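Local coordinates for protein putative acid phosphatase WZB (Escherichia coli, PDB 2WMY) that probably removes phosphate from phosphotyrosine in proteins, as a low molecular weight protein tyrosine phosphatase, at residues A[13-16]-A[21-24]; A[28-31]-A[37-40]. The protein carries 1 engineered substitution. All blocks are in the same frame, centred on the assembly; numbering follows the deposited sequence.

Interaction 1: A[13-16]-A[21-24]; sequences VICT and RSPI. With SO4 (sulfate ion), chain I.
The guanidinium of R21 meets the sulfate along its edge, with the sulfur in its plane; C15 CB and T16 OG1, the latter hydrogen-bonded to H92 NE2, approach it obliquely. R21 NE donates to sulfate O4 at 3.0 Å, and R21 NH2 donates to sulfate O3 at 3.0 Å in an almost straight bond (175°). A bend at chi3 (-71°) curls the chain round the anion so that the guanidinium presents its NE/NH2 edge, and the arginine's backbone N also gives to O4. T16 N adds a bond to O3, and G17, I19 and C20 complete the amide cradle. R21 NH1 forms a salt bridge with E89 and donates to I119 O, which would limit its rotation. C15 SG lies 3.3 Å from sulfate O1 and accepts from S22 N at 3.3 Å, nearly straight at 165°. Next to the cysteine, S22 CB packs against V13 CG1 at 3.6 Å, while S22 OG is bound by N18. A leucine in place of R21 would probably leave O3 and O4 short of donors and E89 without its mate. C15, the predicted nucleophile, and R21, a predicted active-site residue, bracket a CX5R phosphatase P-loop, and the sulfate probably sits where substrate phosphate would bind.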
# COMPACT_ATOMS: atom_id res chain seq x y z
N VAL A 13 -3.88 0.58 -3.11
CA VAL A 13 -2.84 0.82 -2.11
C VAL A 13 -1.64 1.53 -2.73
O VAL A 13 -1.10 1.11 -3.74
CB VAL A 13 -2.39 -0.51 -1.46
CG1 VAL A 13 -1.38 -0.24 -0.35
CG2 VAL A 13 -3.60 -1.26 -0.92
N ILE A 14 -1.19 2.61 -2.10
CA ILE A 14 -0.18 3.44 -2.74
C ILE A 14 1.01 3.81 -1.86
O ILE A 14 0.85 4.27 -0.72
CB ILE A 14 -0.80 4.75 -3.27
CG1 ILE A 14 -2.00 4.44 -4.17
CG2 ILE A 14 0.25 5.59 -3.98
CD1 ILE A 14 -2.90 5.62 -4.42
N CYS A 15 2.21 3.60 -2.40
CA CYS A 15 3.43 4.11 -1.77
C CYS A 15 4.23 4.91 -2.79
O CYS A 15 3.67 5.61 -3.65
CB CYS A 15 4.28 2.97 -1.15
SG CYS A 15 4.90 1.69 -2.27
N THR A 16 5.55 4.84 -2.69
CA THR A 16 6.39 5.59 -3.61
C THR A 16 6.90 4.73 -4.76
O THR A 16 6.55 4.96 -5.91
CB THR A 16 7.56 6.22 -2.88
OG1 THR A 16 7.05 7.01 -1.81
CG2 THR A 16 8.39 7.09 -3.82
N ARG A 21 6.31 -1.15 0.26
CA ARG A 21 5.12 -1.04 1.11
C ARG A 21 3.80 -1.44 0.48
O ARG A 21 3.09 -2.30 1.01
CB ARG A 21 5.00 0.37 1.71
CG ARG A 21 6.10 0.69 2.71
CD ARG A 21 6.18 2.17 2.99
NE ARG A 21 6.71 2.91 1.85
CZ ARG A 21 6.89 4.22 1.84
NH1 ARG A 21 6.58 4.92 2.91
NH2 ARG A 21 7.39 4.83 0.76
N SER A 22 3.42 -0.82 -0.64
CA SER A 22 2.11 -1.14 -1.21
C SER A 22 1.95 -2.61 -1.64
O SER A 22 0.89 -3.21 -1.42
CB SER A 22 1.65 -0.13 -2.29
OG SER A 22 2.53 -0.03 -3.40
N PRO A 23 3.00 -3.21 -2.21
CA PRO A 23 2.80 -4.62 -2.57
C PRO A 23 2.48 -5.46 -1.34
O PRO A 23 1.71 -6.42 -1.41
CB PRO A 23 4.15 -5.05 -3.15
CG PRO A 23 4.91 -3.80 -3.39
CD PRO A 23 4.38 -2.76 -2.45
N ILE A 24 3.07 -5.10 -0.21
CA ILE A 24 2.82 -5.81 1.03
C ILE A 24 1.43 -5.48 1.58
O ILE A 24 0.68 -6.37 1.98
CB ILE A 24 3.92 -5.52 2.06
CG1 ILE A 24 5.21 -6.23 1.64
CG2 ILE A 24 3.48 -5.94 3.45
CD1 ILE A 24 6.42 -5.89 2.52
S SO4 I . 8.49 1.76 -1.50
O1 SO4 I . 8.12 0.90 -2.63
O2 SO4 I . 9.95 1.78 -1.38
O3 SO4 I . 8.00 3.14 -1.65
O4 SO4 I . 7.87 1.20 -0.29
O HOH W 1 8.87 7.67 0.29

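Interaction 2: A[28-31]-A[37-40]; sequences LLRR and KINS
R30 reaches from helix 21-32 across I38 of the edge strand, the two side chains running antiparallel alongside one another. The tight part is apolar: R30 CG rests on I38 CB at 3.8 Å, and I38 CD1 abuts the helix backbone at L29 and comes 3.8 Å from L29 CB. I38 CG1 stands anti to its carbonyl carbon (chi1 -61°), which sends the long branch toward the helix backbone. L29 continues this layer onto V13, F110 and S141. The outer, partly exposed side is polar and more open. There R30, extended from CG to NE, holds I38 O through NE and NH2, each at 2.8 Å, with the oxygen only 2° out of the guanidinium plane. The NH2 bond runs nearly along the C=O axis; the NE donor is tilted 17° from the carbonyl plane. N39 OD1 lies 2.9 Å from R30 NH2, its amide turned almost perpendicular to the guanidinium, while N39 ND2 is bound to Y82 OH. K37 and N39 pair with strand 10-15, whereas I38 turns its carbonyl off the sheet edge. The guanidinium therefore satisfies the edge-strand oxygen with two donors, and this polar link borders the apolar packing of L29 and I38 between helix and strand in the beta-alpha-beta crossover.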
# COMPACT_ATOMS: atom_id res chain seq x y z
N LEU A 28 -1.67 -8.21 2.02
CA LEU A 28 -2.28 -8.35 3.34
C LEU A 28 -3.79 -8.13 3.25
O LEU A 28 -4.58 -8.94 3.75
CB LEU A 28 -1.63 -7.38 4.34
CG LEU A 28 -0.19 -7.71 4.78
CD1 LEU A 28 0.44 -6.53 5.53
CD2 LEU A 28 -0.15 -8.98 5.63
N LEU A 29 -4.20 -7.05 2.59
CA LEU A 29 -5.62 -6.74 2.48
C LEU A 29 -6.40 -7.79 1.68
O LEU A 29 -7.53 -8.10 2.03
CB LEU A 29 -5.84 -5.34 1.90
CG LEU A 29 -5.55 -4.16 2.83
CD1 LEU A 29 -5.63 -2.84 2.07
CD2 LEU A 29 -6.51 -4.16 4.00
N ARG A 30 -5.78 -8.33 0.63
CA ARG A 30 -6.46 -9.35 -0.19
C ARG A 30 -6.75 -10.57 0.67
O ARG A 30 -7.82 -11.16 0.59
CB ARG A 30 -5.60 -9.77 -1.38
CG ARG A 30 -5.51 -8.76 -2.50
CD ARG A 30 -4.68 -9.31 -3.64
NE ARG A 30 -4.55 -8.36 -4.74
CZ ARG A 30 -3.84 -8.58 -5.84
NH1 ARG A 30 -3.18 -9.73 -5.98
NH2 ARG A 30 -3.78 -7.67 -6.79
N ARG A 31 -5.76 -10.94 1.47
CA ARG A 31 -5.85 -12.02 2.45
C ARG A 31 -7.09 -11.87 3.33
O ARG A 31 -7.78 -12.84 3.62
CB ARG A 31 -4.62 -11.93 3.33
CG ARG A 31 -3.99 -13.21 3.78
CD ARG A 31 -2.91 -12.86 4.81
NE ARG A 31 -1.82 -13.83 4.87
CZ ARG A 31 -0.82 -13.76 5.74
NH1 ARG A 31 -0.78 -12.76 6.62
NH2 ARG A 31 0.14 -14.67 5.73
N LYS A 37 -11.63 -6.03 -5.21
CA LYS A 37 -10.55 -5.73 -6.15
C LYS A 37 -9.50 -4.86 -5.46
O LYS A 37 -9.74 -3.68 -5.19
CB LYS A 37 -11.08 -5.02 -7.39
CG LYS A 37 -10.03 -4.80 -8.47
CD LYS A 37 -10.60 -4.08 -9.70
CE LYS A 37 -11.09 -2.68 -9.35
NZ LYS A 37 -11.28 -1.84 -10.56
N ILE A 38 -8.35 -5.44 -5.16
CA ILE A 38 -7.30 -4.73 -4.43
C ILE A 38 -5.99 -4.71 -5.19
O ILE A 38 -5.39 -5.75 -5.44
CB ILE A 38 -7.09 -5.32 -3.02
CG1 ILE A 38 -8.38 -5.20 -2.21
CG2 ILE A 38 -5.95 -4.60 -2.30
CD1 ILE A 38 -8.33 -5.85 -0.86
N ASN A 39 -5.56 -3.51 -5.57
CA ASN A 39 -4.30 -3.33 -6.29
C ASN A 39 -3.45 -2.20 -5.71
O ASN A 39 -3.82 -1.60 -4.71
CB ASN A 39 -4.57 -3.12 -7.78
CG ASN A 39 -5.03 -4.39 -8.48
OD1 ASN A 39 -4.29 -5.38 -8.53
ND2 ASN A 39 -6.26 -4.39 -9.00
N SER A 40 -2.31 -1.93 -6.34
CA SER A 40 -1.34 -1.02 -5.76
C SER A 40 -0.53 -0.29 -6.82
O SER A 40 -0.38 -0.77 -7.94
CB SER A 40 -0.39 -1.79 -4.85
OG SER A 40 0.36 -2.72 -5.59

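Both contacts belong to one beta-alpha-beta unit: interaction 1 joins strand 10-15 to the start of helix 21-32, and interaction 2 joins the later turns of that helix to strand 37-42. They lie about 10 Å apart, centre to centre. They meet directly in the parallel sheet, where V13 N and N39 O stand 2.7 Å apart in a probable hydrogen bond, and between strand and helix, where V13 CG2 touches L29 CD1 at 3.9 Å. S22 CB and S40 CB pack at 3.7 Å. The sulfate belongs to interaction 1; the L29 side chain is about 11 Å from that of R21 and about 12 Å from that of C15, so interaction 2 stands away from the anion site and is tied to it through the shared helix and the neighbouring strands.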